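Local coordinates for protein 2-dehydro-3-deoxy-D-arabinonate dehydratase (Sulfolobus solfataricus, PDB 2Q18) that catalyses the metal-dependent loss of water from 2-dehydro-3-deoxy-D-arabinonate to give 2,5-dioxopentanoate, a step in the oxidation of pentoses, as a homotetramer, at residues A[144-150]-A[250-256]; A[69-73]-A[190-194]; A[130-134]-A[180-186]; A[137-143]-A[163-169]. All blocks are in the same frame, centred on the assembly; numbering follows the deposited sequence.

Contact 1: residues A[144-150]-A[250-256]; sequences PELAVVL and TILTTGT
Ile-251 lays its CG2 methyl against the short stub of Ala-147, CG2 to CB 3.8 Å, while its longer branch leans the other way along the same face and crosses Val-149, CG1 to CG2 4.1 Å. The opposite face is a bump in a notch: Leu-252 CB sits between two methyls of the facing strand, 3.9 Å from Val-148 CG2 and 4.0 Å from Leu-150 CD2. Beyond it, Leu-252 and Leu-150 both run on to Ile-237 of helix 233-241. This is antiparallel pairing of strands 140-150 and 250-253 in the core of the FAH fold, with Val-148 and Leu-252 bonded N to O in both directions. The partner chain then curls round Glu-145, a magnesium ligand. The glutamate reaches out extended, its CD resting against the carbonyl of Gly-255. Its OE2 is held from opposite faces of the carboxylate plane, by Thr-253 OG1 at 2.5 Å on the anti side and by Gly-255 N at 3.0 Å from above. Thr-254 turns OG1 between its backbone N and carbonyl carbon (chi1 63°), which lets hydroxyl and amide grip Leu-146 O together, OG1 to O 2.6 Å. A water ties that hydroxyl to Leu-146 N and Gly-255 O. Substrate-binding Thr-256 brings OG1 alongside CD of the Pro-144 ring and gives its proton to Pro-144 O at 2.8 Å; the same OG1 accepts from Ile-258 N.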
loop_
_atom_site.group_PDB
_atom_site.type_symbol
_atom_site.label_atom_id
_atom_site.label_comp_id
_atom_site.label_asym_id
_atom_site.label_seq_id
_atom_site.Cartn_x
_atom_site.Cartn_y
_atom_site.Cartn_z
ATOM N N PRO A 144 -17.525 9.569 33.242
ATOM C CA PRO A 144 -18.559 9.175 32.287
ATOM C C PRO A 144 -19.100 10.363 31.502
ATOM O O PRO A 144 -19.600 11.325 32.093
ATOM C CB PRO A 144 -19.652 8.594 33.185
ATOM C CG PRO A 144 -19.505 9.337 34.465
ATOM C CD PRO A 144 -18.032 9.567 34.628
ATOM N N GLU A 145 -19.010 10.287 30.176
ATOM C CA GLU A 145 -19.295 11.447 29.336
ATOM C C GLU A 145 -19.971 11.075 28.028
ATOM O O GLU A 145 -19.749 9.994 27.483
ATOM C CB GLU A 145 -18.004 12.223 29.034
ATOM C CG GLU A 145 -17.019 12.297 30.197
ATOM C CD GLU A 145 -15.954 13.367 30.036
ATOM O OE1 GLU A 145 -15.328 13.718 31.058
ATOM O OE2 GLU A 145 -15.740 13.861 28.906
ATOM N N LEU A 146 -20.810 11.981 27.540
ATOM C CA LEU A 146 -21.253 11.945 26.158
ATOM C C LEU A 146 -20.095 12.464 25.303
ATOM O O LEU A 146 -19.467 13.468 25.643
ATOM C CB LEU A 146 -22.498 12.820 25.964
ATOM C CG LEU A 146 -23.136 12.829 24.570
ATOM C CD1 LEU A 146 -23.767 11.471 24.260
ATOM C CD2 LEU A 146 -24.171 13.940 24.448
ATOM N N ALA A 147 -19.804 11.764 24.213
ATOM C CA ALA A 147 -18.761 12.185 23.289
ATOM C C ALA A 147 -19.324 12.275 21.876
ATOM O O ALA A 147 -20.274 11.567 21.538
ATOM C CB ALA A 147 -17.582 11.227 23.338
ATOM N N VAL A 148 -18.744 13.160 21.067
ATOM C CA VAL A 148 -19.154 13.318 19.669
ATOM C C VAL A 148 -18.031 12.938 18.706
ATOM O O VAL A 148 -16.857 13.221 18.965
ATOM C CB VAL A 148 -19.644 14.762 19.349
ATOM C CG1 VAL A 148 -21.008 15.019 19.979
ATOM C CG2 VAL A 148 -18.631 15.812 19.803
ATOM N N VAL A 149 -18.403 12.284 17.611
ATOM C CA VAL A 149 -17.480 12.026 16.510
ATOM C C VAL A 149 -17.630 13.175 15.508
ATOM O O VAL A 149 -18.745 13.547 15.140
ATOM C CB VAL A 149 -17.750 10.659 15.825
ATOM C CG1 VAL A 149 -16.711 10.382 14.740
ATOM C CG2 VAL A 149 -17.750 9.515 16.854
ATOM N N LEU A 150 -16.498 13.721 15.069
ATOM C CA LEU A 150 -16.465 14.944 14.261
ATOM C C LEU A 150 -15.796 14.742 12.906
ATOM O O LEU A 150 -14.862 13.950 12.789
ATOM C CB LEU A 150 -15.679 16.018 15.019
ATOM C CG LEU A 150 -16.313 17.049 15.958
ATOM C CD1 LEU A 150 -17.717 16.702 16.455
ATOM C CD2 LEU A 150 -15.355 17.352 17.113
ATOM N N THR A 250 -12.297 12.476 14.469
ATOM C CA THR A 250 -11.875 13.018 15.760
ATOM C C THR A 250 -13.014 12.873 16.766
ATOM O O THR A 250 -14.183 13.104 16.432
ATOM C CB THR A 250 -11.478 14.510 15.653
ATOM O OG1 THR A 250 -10.300 14.632 14.853
ATOM C CG2 THR A 250 -11.196 15.123 17.028
ATOM N N ILE A 251 -12.671 12.487 17.991
ATOM C CA ILE A 251 -13.662 12.429 19.059
ATOM C C ILE A 251 -13.439 13.544 20.070
ATOM O O ILE A 251 -12.318 13.768 20.532
ATOM C CB ILE A 251 -13.702 11.041 19.756
ATOM C CG1 ILE A 251 -14.196 9.974 18.774
ATOM C CG2 ILE A 251 -14.612 11.083 20.993
ATOM C CD1 ILE A 251 -14.130 8.541 19.313
ATOM N N LEU A 252 -14.518 14.252 20.388
ATOM C CA LEU A 252 -14.515 15.223 21.472
ATOM C C LEU A 252 -15.443 14.742 22.578
ATOM O O LEU A 252 -16.636 14.531 22.351
ATOM C CB LEU A 252 -14.952 16.610 20.980
ATOM C CG LEU A 252 -15.210 17.685 22.046
ATOM C CD1 LEU A 252 -13.929 18.105 22.773
ATOM C CD2 LEU A 252 -15.890 18.895 21.424
ATOM N N THR A 253 -14.886 14.570 23.769
ATOM C CA THR A 253 -15.675 14.170 24.924
ATOM C C THR A 253 -16.051 15.409 25.752
ATOM O O THR A 253 -15.222 16.292 25.984
ATOM C CB THR A 253 -14.989 13.034 25.739
ATOM O OG1 THR A 253 -15.872 12.572 26.766
ATOM C CG2 THR A 253 -13.656 13.476 26.343
ATOM N N THR A 254 -17.312 15.478 26.167
ATOM C CA THR A 254 -17.926 16.758 26.540
ATOM C C THR A 254 -17.978 17.114 28.036
ATOM O O THR A 254 -18.761 17.981 28.443
ATOM C CB THR A 254 -19.330 16.887 25.917
ATOM O OG1 THR A 254 -20.185 15.869 26.447
ATOM C CG2 THR A 254 -19.258 16.744 24.392
ATOM N N GLY A 255 -17.133 16.474 28.842
ATOM C CA GLY A 255 -17.092 16.727 30.290
ATOM C C GLY A 255 -17.980 15.787 31.092
ATOM O O GLY A 255 -18.790 15.050 30.525
ATOM N N THR A 256 -17.825 15.804 32.416
ATOM C CA THR A 256 -18.629 14.941 33.291
ATOM C C THR A 256 -19.264 15.686 34.467
ATOM O O THR A 256 -18.751 16.714 34.917
ATOM C CB THR A 256 -17.817 13.728 33.827
ATOM O OG1 THR A 256 -18.719 12.752 34.359
ATOM C CG2 THR A 256 -16.830 14.147 34.918
HETATM O O HOH W 1 -20.812 14.775 28.985
#

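Contact 2: residues A[69-73]-A[190-194]; sequences KPIDP and FGPVI
Ile-71 O is the polar atom closest to the other segment, lying near the plane of the Phe-190 ring at its edge, 3.3 Å from CZ. No hydrogen bond crosses here, and the rest is chiefly apolar packing. With chi1 at 72° the CG of Phe-190 is set over the main chain, a torsion that swings the ring off its own strand and into the curve of the 69-73 loop. Pro-70, Lys-69 and Pro-73 slant onto the ring, and Ile-71 CG1 comes near CE1 as well. Pro-70 puts CD 3.5 Å from CE1. The aliphatic stem of Lys-69 crosses the Phe-190 side chain at about a right angle, CG to CE2 3.8 Å, before its amine leaves for the carbonyls of Pro-121 and Cys-124. Pro-73 comes from the far end, CD to CZ 3.6 Å. Pro-70 does double duty, since its CG also meets Ile-194 CG1 at 3.8 Å; the proline ring faces the corner the 190-194 segment turns at Pro-192, where the Gly-191 to Pro-192 peptide bond is cis. Further along, Ile-194 CD1 runs into the branch of Ile-71, 3.6 Å from CG2. The loop thus plugs the bend in strand 188-195 on its way from strand 65-67 to strand 76-80. Helix 30-40 covers Ile-71 and Ile-194, helix 53-59 covers Pro-192 and Val-193, and Ile-251 of strand 250-253 packs against both Phe-190 and Pro-73.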
loop_
_atom_site.group_PDB
_atom_site.type_symbol
_atom_site.label_atom_id
_atom_site.label_comp_id
_atom_site.label_asym_id
_atom_site.label_seq_id
_atom_site.Cartn_x
_atom_site.Cartn_y
_atom_site.Cartn_z
ATOM N N LYS A 69 -13.242 -1.055 19.802
ATOM C CA LYS A 69 -13.517 0.346 19.451
ATOM C C LYS A 69 -14.243 0.372 18.108
ATOM O O LYS A 69 -13.804 -0.294 17.172
ATOM C CB LYS A 69 -12.211 1.140 19.328
ATOM C CG LYS A 69 -11.462 1.355 20.631
ATOM C CD LYS A 69 -10.094 1.999 20.386
ATOM C CE LYS A 69 -9.080 0.971 19.892
ATOM N NZ LYS A 69 -7.694 1.467 19.978
ATOM N N PRO A 70 -15.374 1.098 18.017
ATOM C CA PRO A 70 -16.102 1.175 16.744
ATOM C C PRO A 70 -15.335 1.881 15.610
ATOM O O PRO A 70 -15.593 1.605 14.434
ATOM C CB PRO A 70 -17.382 1.943 17.102
ATOM C CG PRO A 70 -17.072 2.659 18.357
ATOM C CD PRO A 70 -16.061 1.833 19.095
ATOM N N ILE A 71 -14.421 2.783 15.964
ATOM C CA ILE A 71 -13.516 3.424 14.999
ATOM C C ILE A 71 -12.146 3.596 15.637
ATOM O O ILE A 71 -11.998 3.442 16.854
ATOM C CB ILE A 71 -14.006 4.843 14.522
ATOM C CG1 ILE A 71 -14.056 5.839 15.695
ATOM C CG2 ILE A 71 -15.341 4.759 13.756
ATOM C CD1 ILE A 71 -14.307 7.295 15.283
ATOM N N ASP A 72 -11.153 3.906 14.809
ATOM C CA ASP A 72 -9.870 4.405 15.285
ATOM C C ASP A 72 -9.895 5.930 15.166
ATOM O O ASP A 72 -9.688 6.466 14.074
ATOM C CB ASP A 72 -8.711 3.818 14.462
ATOM C CG ASP A 72 -8.626 2.296 14.561
ATOM O OD1 ASP A 72 -8.642 1.767 15.692
ATOM O OD2 ASP A 72 -8.538 1.625 13.502
ATOM N N PRO A 73 -10.156 6.641 16.285
ATOM C CA PRO A 73 -10.230 8.100 16.201
ATOM C C PRO A 73 -8.821 8.687 16.089
ATOM O O PRO A 73 -7.995 8.467 16.978
ATOM C CB PRO A 73 -10.887 8.497 17.524
ATOM C CG PRO A 73 -10.493 7.408 18.481
ATOM C CD PRO A 73 -10.342 6.150 17.665
ATOM N N PHE A 190 -14.225 3.981 24.767
ATOM C CA PHE A 190 -15.452 4.452 24.123
ATOM C C PHE A 190 -16.205 3.375 23.355
ATOM O O PHE A 190 -15.633 2.371 22.940
ATOM C CB PHE A 190 -15.193 5.691 23.238
ATOM C CG PHE A 190 -14.442 5.397 21.964
ATOM C CD1 PHE A 190 -15.129 5.208 20.766
ATOM C CD2 PHE A 190 -13.054 5.334 21.960
ATOM C CE1 PHE A 190 -14.435 4.941 19.578
ATOM C CE2 PHE A 190 -12.355 5.064 20.779
ATOM C CZ PHE A 190 -13.050 4.867 19.591
ATOM N N GLY A 191 -17.497 3.618 23.160
ATOM C CA GLY A 191 -18.382 2.675 22.501
ATOM C C GLY A 191 -19.616 2.410 23.348
ATOM O O GLY A 191 -20.026 3.275 24.127
ATOM N N PRO A 192 -20.220 1.212 23.211
ATOM C CA PRO A 192 -19.806 0.127 22.310
ATOM C C PRO A 192 -20.150 0.411 20.848
ATOM O O PRO A 192 -19.694 -0.308 19.954
ATOM C CB PRO A 192 -20.595 -1.088 22.820
ATOM C CG PRO A 192 -21.759 -0.528 23.553
ATOM C CD PRO A 192 -21.410 0.859 24.011
ATOM N N VAL A 193 -20.950 1.449 20.625
ATOM C CA VAL A 193 -21.369 1.859 19.291
ATOM C C VAL A 193 -21.164 3.357 19.091
ATOM O O VAL A 193 -21.020 4.116 20.056
ATOM C CB VAL A 193 -22.869 1.536 19.020
ATOM C CG1 VAL A 193 -23.113 0.027 18.955
ATOM C CG2 VAL A 193 -23.780 2.198 20.070
ATOM N N ILE A 194 -21.152 3.778 17.832
ATOM C CA ILE A 194 -21.356 5.182 17.506
ATOM C C ILE A 194 -22.737 5.281 16.887
ATOM O O ILE A 194 -23.049 4.563 15.938
ATOM C CB ILE A 194 -20.289 5.719 16.534
ATOM C CG1 ILE A 194 -18.921 5.752 17.223
ATOM C CG2 ILE A 194 -20.672 7.121 16.025
ATOM C CD1 ILE A 194 -17.766 5.725 16.262
#

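Contact 3: residues A[130-134]-A[180-186]; sequences AIAVR and QSKIYAG. With PO4 (phosphate ion), chain B.
Arg-134 sets its CG squarely over the centre of the Tyr-184 ring, 3.6 Å from the centroid, a CH-pi contact only 5° off the ring normal. The arginine chain then bends at chi3 (55°), turning the guanidinium nearly perpendicular to the ring and bringing NH1 within 3.0 Å of Gln-180 O. Round the ring's edge Ala-132 O lies in plane, 3.1 Å from Tyr-184 OH, and a water links that hydroxyl to Arg-134 N. Beside it the edge strand 131-133 receives the end of the loop: Ala-132 N bonds to Gly-186 O at 3.0 Å, and Ala-132 CB sits against Ala-185 O. In the next shell, Asp-136 pairs with Arg-134 NE, and Gln-180 reaches a second subunit, its amide bonding Pro-113 O and Arg-112 of that chain. Substrate-binding Lys-182 points the other way, NZ to a phosphate oxygen, O1, at 3.0 Å and also to Asp-164, Glu-143 and Ser-166. The phosphate was most likely picked up during crystallisation, yet an anion bound here is consistent with a pocket that receives a carboxylate-bearing substrate. Segment 180-186 therefore has two chemistries: aromatic and backbone contacts fix the loop to the strand, and the lysine faces the active site.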
loop_
_atom_site.group_PDB
_atom_site.type_symbol
_atom_site.label_atom_id
_atom_site.label_comp_id
_atom_site.label_asym_id
_atom_site.label_seq_id
_atom_site.Cartn_x
_atom_site.Cartn_y
_atom_site.Cartn_z
ATOM N N ALA A 130 -9.711 -3.617 28.710
ATOM C CA ALA A 130 -9.317 -3.016 29.981
ATOM C C ALA A 130 -8.857 -1.563 29.869
ATOM O O ALA A 130 -8.016 -1.230 29.021
ATOM C CB ALA A 130 -8.233 -3.861 30.650
ATOM N N ILE A 131 -9.417 -0.711 30.727
ATOM C CA ILE A 131 -8.846 0.608 30.999
ATOM C C ILE A 131 -7.748 0.438 32.049
ATOM O O ILE A 131 -7.645 -0.623 32.681
ATOM C CB ILE A 131 -9.907 1.645 31.465
ATOM C CG1 ILE A 131 -10.692 1.139 32.688
ATOM C CG2 ILE A 131 -10.850 1.999 30.310
ATOM C CD1 ILE A 131 -11.576 2.196 33.361
ATOM N N ALA A 132 -6.922 1.465 32.234
ATOM C CA ALA A 132 -5.772 1.336 33.118
ATOM C C ALA A 132 -5.707 2.422 34.181
ATOM O O ALA A 132 -6.234 3.524 33.999
ATOM C CB ALA A 132 -4.472 1.287 32.311
ATOM N N VAL A 133 -5.082 2.073 35.305
ATOM C CA VAL A 133 -4.747 3.014 36.364
ATOM C C VAL A 133 -3.235 3.096 36.343
ATOM O O VAL A 133 -2.560 2.063 36.382
ATOM C CB VAL A 133 -5.242 2.526 37.766
ATOM C CG1 VAL A 133 -4.747 3.443 38.878
ATOM C CG2 VAL A 133 -6.762 2.437 37.805
ATOM N N ARG A 134 -2.703 4.315 36.259
ATOM C CA ARG A 134 -1.259 4.534 36.261
ATOM C C ARG A 134 -0.623 3.895 37.498
ATOM O O ARG A 134 -1.222 3.888 38.577
ATOM C CB ARG A 134 -0.945 6.037 36.242
ATOM C CG ARG A 134 -1.281 6.772 34.933
ATOM C CD ARG A 134 -0.931 8.269 35.033
ATOM N NE ARG A 134 0.471 8.435 35.408
ATOM C CZ ARG A 134 1.442 8.822 34.591
ATOM N NH1 ARG A 134 1.182 9.152 33.326
ATOM N NH2 ARG A 134 2.681 8.903 35.055
ATOM N N GLN A 180 -0.260 14.396 32.213
ATOM C CA GLN A 180 0.159 13.123 32.796
ATOM C C GLN A 180 -1.016 12.368 33.420
ATOM O O GLN A 180 -1.064 11.138 33.374
ATOM C CB GLN A 180 1.248 13.336 33.850
ATOM C CG GLN A 180 2.608 13.693 33.289
ATOM C CD GLN A 180 3.644 13.891 34.376
ATOM O OE1 GLN A 180 4.174 12.925 34.932
ATOM N NE2 GLN A 180 3.949 15.150 34.681
ATOM N N SER A 181 -1.956 13.116 33.991
ATOM C CA SER A 181 -3.124 12.531 34.638
ATOM C C SER A 181 -4.152 12.026 33.625
ATOM O O SER A 181 -5.050 11.254 33.982
ATOM C CB SER A 181 -3.775 13.550 35.571
ATOM O OG SER A 181 -4.624 14.427 34.855
ATOM N N LYS A 182 -4.003 12.458 32.370
ATOM C CA LYS A 182 -5.004 12.217 31.325
ATOM C C LYS A 182 -4.542 11.317 30.180
ATOM O O LYS A 182 -5.365 10.632 29.580
ATOM C CB LYS A 182 -5.479 13.546 30.724
ATOM C CG LYS A 182 -6.307 14.425 31.655
ATOM C CD LYS A 182 -7.746 13.977 31.719
ATOM C CE LYS A 182 -8.577 14.938 32.549
ATOM N NZ LYS A 182 -9.985 14.460 32.650
ATOM N N ILE A 183 -3.246 11.343 29.868
ATOM C CA ILE A 183 -2.720 10.721 28.641
ATOM C C ILE A 183 -1.728 9.601 28.946
ATOM O O ILE A 183 -0.609 9.854 29.393
ATOM C CB ILE A 183 -2.040 11.765 27.685
ATOM C CG1 ILE A 183 -2.895 13.034 27.543
ATOM C CG2 ILE A 183 -1.757 11.139 26.306
ATOM C CD1 ILE A 183 -2.152 14.233 26.923
ATOM N N TYR A 184 -2.151 8.365 28.684
ATOM C CA TYR A 184 -1.341 7.170 28.938
ATOM C C TYR A 184 -2.047 5.942 28.345
ATOM O O TYR A 184 -3.197 6.040 27.916
ATOM C CB TYR A 184 -1.075 6.997 30.447
ATOM C CG TYR A 184 -2.328 6.908 31.296
ATOM C CD1 TYR A 184 -2.905 5.671 31.586
ATOM C CD2 TYR A 184 -2.933 8.054 31.812
ATOM C CE1 TYR A 184 -4.061 5.577 32.356
ATOM C CE2 TYR A 184 -4.091 7.970 32.589
ATOM C CZ TYR A 184 -4.643 6.725 32.857
ATOM O OH TYR A 184 -5.781 6.615 33.625
ATOM N N ALA A 185 -1.365 4.798 28.302
ATOM C CA ALA A 185 -1.962 3.587 27.733
ATOM C C ALA A 185 -3.201 3.184 28.524
ATOM O O ALA A 185 -3.133 2.999 29.739
ATOM C CB ALA A 185 -0.950 2.444 27.698
ATOM N N GLY A 186 -4.333 3.079 27.832
ATOM C CA GLY A 186 -5.601 2.722 28.463
ATOM C C GLY A 186 -6.278 3.841 29.237
ATOM O O GLY A 186 -7.106 3.577 30.114
HETATM P P PO4 B . -10.593 18.391 33.948
HETATM O O1 PO4 B . -10.860 16.911 34.078
HETATM O O2 PO4 B . -9.388 18.603 33.074
HETATM O O3 PO4 B . -11.810 19.037 33.343
HETATM O O4 PO4 B . -10.339 19.000 35.303
HETATM O O HOH W 2 4.680 10.398 34.322
HETATM O O HOH W 3 -4.468 6.651 36.174
#

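Contact 4: residues A[137-143]-A[163-169]; sequences SEWTLPE and DDVSARD
Trp-139 lays one face of its indole under the stem of Arg-168, CB standing 3.7 Å from the centroid of the six-membered ring. The two side chains run the same way, and the guanidinium, its plane turned 46° from the indole, takes Trp-139 CH2 over one face. Arg-168 also rests against Leu-141, and a water joins its NH1 to Glu-143 OE1. At the outer end Asp-169 curls back, CG flanked by both main-chain N and C (chi1 57°), and offers one oxygen to each of two donors: OD1 takes Ser-137 OG at 2.7 Å on its syn side, OD2 takes Glu-138 N at 2.9 Å in a nearly straight bond. A second water bridges OD2 to Glu-138 OE1, which may ease the repulsion between the two carboxylates. Between these ends the strands pair antiparallel, Leu-141 and Ser-166 bonded both ways, N of Leu-141 to O of Ser-166 at 2.9 Å, and Thr-140 CG2 touches Val-165 CG1 3.6 Å away. Further in, Asp-163 OD1 accepts Glu-143 N at 3.0 Å, while Asp-164 N bonds to Glu-143 O. The side chains of Glu-143 and Asp-164 run side by side, OE2 to OD2 3.5 Å, their carboxylates turned 63° apart, and Lys-118 pairs with Asp-164 OD1. Lys-182 bridges OE2 and OD2 here; with Glu-145 these two residues bind magnesium, the acidic metal site of the FAH fold, built on a beta hairpin.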
loop_
_atom_site.group_PDB
_atom_site.type_symbol
_atom_site.label_atom_id
_atom_site.label_comp_id
_atom_site.label_asym_id
_atom_site.label_seq_id
_atom_site.Cartn_x
_atom_site.Cartn_y
_atom_site.Cartn_z
ATOM N N SER A 137 -0.430 6.421 40.368
ATOM C CA SER A 137 -1.645 7.073 40.845
ATOM C C SER A 137 -2.274 6.264 41.973
ATOM O O SER A 137 -2.382 5.039 41.881
ATOM C CB SER A 137 -2.657 7.250 39.715
ATOM O OG SER A 137 -3.859 7.814 40.210
ATOM N N GLU A 138 -2.689 6.964 43.027
ATOM C CA GLU A 138 -3.375 6.347 44.161
ATOM C C GLU A 138 -4.837 6.782 44.220
ATOM O O GLU A 138 -5.558 6.436 45.161
ATOM C CB GLU A 138 -2.658 6.684 45.478
ATOM C CG GLU A 138 -1.413 5.833 45.761
ATOM C CD GLU A 138 -0.175 6.277 44.979
ATOM O OE1 GLU A 138 0.128 7.493 44.967
ATOM O OE2 GLU A 138 0.508 5.405 44.390
ATOM N N TRP A 139 -5.269 7.549 43.218
ATOM C CA TRP A 139 -6.662 7.986 43.123
ATOM C C TRP A 139 -7.086 8.286 41.678
ATOM O O TRP A 139 -7.054 9.438 41.221
ATOM C CB TRP A 139 -6.934 9.181 44.056
ATOM C CG TRP A 139 -8.363 9.641 44.051
ATOM C CD1 TRP A 139 -9.479 8.852 44.020
ATOM C CD2 TRP A 139 -8.829 10.996 44.086
ATOM N NE1 TRP A 139 -10.610 9.634 44.025
ATOM C CE2 TRP A 139 -10.240 10.953 44.066
ATOM C CE3 TRP A 139 -8.191 12.243 44.133
ATOM C CZ2 TRP A 139 -11.028 12.109 44.088
ATOM C CZ3 TRP A 139 -8.974 13.394 44.154
ATOM C CH2 TRP A 139 -10.378 13.316 44.130
ATOM N N THR A 140 -7.488 7.231 40.972
ATOM C CA THR A 140 -7.945 7.341 39.592
ATOM C C THR A 140 -9.446 7.116 39.523
ATOM O O THR A 140 -9.960 6.132 40.063
ATOM C CB THR A 140 -7.198 6.341 38.676
ATOM O OG1 THR A 140 -5.830 6.746 38.549
ATOM C CG2 THR A 140 -7.827 6.277 37.292
ATOM N N LEU A 141 -10.144 8.037 38.864
ATOM C CA LEU A 141 -11.579 7.927 38.681
ATOM C C LEU A 141 -11.959 7.816 37.211
ATOM O O LEU A 141 -11.285 8.389 36.353
ATOM C CB LEU A 141 -12.296 9.131 39.299
ATOM C CG LEU A 141 -12.250 9.311 40.821
ATOM C CD1 LEU A 141 -13.039 10.558 41.212
ATOM C CD2 LEU A 141 -12.790 8.075 41.537
ATOM N N PRO A 142 -13.041 7.069 36.914
ATOM C CA PRO A 142 -13.611 7.156 35.583
ATOM C C PRO A 142 -14.440 8.430 35.488
ATOM O O PRO A 142 -15.031 8.862 36.483
ATOM C CB PRO A 142 -14.518 5.926 35.505
ATOM C CG PRO A 142 -14.933 5.673 36.930
ATOM C CD PRO A 142 -13.781 6.131 37.785
ATOM N N GLU A 143 -14.462 9.038 34.310
ATOM C CA GLU A 143 -15.311 10.194 34.075
ATOM C C GLU A 143 -16.254 9.879 32.916
ATOM O O GLU A 143 -15.833 9.858 31.756
ATOM C CB GLU A 143 -14.470 11.455 33.839
ATOM C CG GLU A 143 -13.507 11.762 34.996
ATOM C CD GLU A 143 -12.769 13.094 34.863
ATOM O OE1 GLU A 143 -12.102 13.493 35.843
ATOM O OE2 GLU A 143 -12.845 13.740 33.790
ATOM N N ASP A 163 -15.261 7.100 28.413
ATOM C CA ASP A 163 -14.718 7.171 29.760
ATOM C C ASP A 163 -13.394 7.917 29.689
ATOM O O ASP A 163 -12.414 7.405 29.147
ATOM C CB ASP A 163 -14.515 5.756 30.319
ATOM C CG ASP A 163 -14.079 5.741 31.783
ATOM O OD1 ASP A 163 -13.789 6.813 32.358
ATOM O OD2 ASP A 163 -14.021 4.630 32.361
ATOM N N ASP A 164 -13.375 9.131 30.234
ATOM C CA ASP A 164 -12.144 9.901 30.371
ATOM C C ASP A 164 -11.478 9.492 31.685
ATOM O O ASP A 164 -11.708 10.107 32.727
ATOM C CB ASP A 164 -12.450 11.414 30.322
ATOM C CG ASP A 164 -11.216 12.293 30.552
ATOM O OD1 ASP A 164 -10.092 11.768 30.718
ATOM O OD2 ASP A 164 -11.373 13.533 30.576
ATOM N N VAL A 165 -10.658 8.448 31.628
ATOM C CA VAL A 165 -10.010 7.906 32.824
ATOM C C VAL A 165 -8.950 8.896 33.316
ATOM O O VAL A 165 -8.035 9.267 32.572
ATOM C CB VAL A 165 -9.395 6.501 32.570
ATOM C CG1 VAL A 165 -8.939 5.867 33.876
ATOM C CG2 VAL A 165 -10.395 5.583 31.860
ATOM N N SER A 166 -9.082 9.314 34.574
ATOM C CA SER A 166 -8.318 10.450 35.091
ATOM C C SER A 166 -7.626 10.165 36.422
ATOM O O SER A 166 -8.280 9.791 37.400
ATOM C CB SER A 166 -9.239 11.659 35.251
ATOM O OG SER A 166 -9.993 11.886 34.076
ATOM N N ALA A 167 -6.307 10.355 36.455
ATOM C CA ALA A 167 -5.543 10.264 37.696
ATOM C C ALA A 167 -5.757 11.542 38.507
ATOM O O ALA A 167 -4.924 12.456 38.499
ATOM C CB ALA A 167 -4.079 10.031 37.408
ATOM N N ARG A 168 -6.894 11.593 39.195
ATOM C CA ARG A 168 -7.340 12.788 39.906
ATOM C C ARG A 168 -6.355 13.301 40.958
ATOM O O ARG A 168 -6.299 14.505 41.219
ATOM C CB ARG A 168 -8.719 12.550 40.529
ATOM C CG ARG A 168 -9.860 12.408 39.520
ATOM C CD ARG A 168 -10.248 13.747 38.868
ATOM N NE ARG A 168 -10.353 14.828 39.849
ATOM C CZ ARG A 168 -11.395 15.022 40.655
ATOM N NH1 ARG A 168 -12.449 14.213 40.606
ATOM N NH2 ARG A 168 -11.384 16.029 41.516
ATOM N N ASP A 169 -5.574 12.397 41.546
ATOM C CA ASP A 169 -4.582 12.786 42.551
ATOM C C ASP A 169 -3.440 13.596 41.947
ATOM O O ASP A 169 -2.984 14.569 42.550
ATOM C CB ASP A 169 -4.049 11.572 43.330
ATOM C CG ASP A 169 -3.446 10.501 42.432
ATOM O OD1 ASP A 169 -3.952 10.293 41.305
ATOM O OD2 ASP A 169 -2.463 9.857 42.865
HETATM O O HOH W 4 0.079 10.346 43.756
HETATM O O HOH W 5 -13.617 12.926 38.268
#

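All four contacts are largely buried, but contacts 1 and 2 lie nearer the chain's centre than contacts 3 and 4. Contact 2 is almost wholly apolar, with no hydrogen bond across it, and meets contact 1 where Ile-251 and Val-149 pack on Phe-190, Pro-73, Ile-71 and Ile-194. Contacts 1 and 4 share strand 140-150: one pairs its inner part with 250-256, the other its start with strand 156-167, and between them they supply the three magnesium ligands. Contact 3, its centre about 8 Å from that of contact 4, brings the substrate-binding lysine to the carboxylates of Glu-143 and Asp-164 and alone touches a second subunit. Contact 4 alone has an exposed residue, Glu-138.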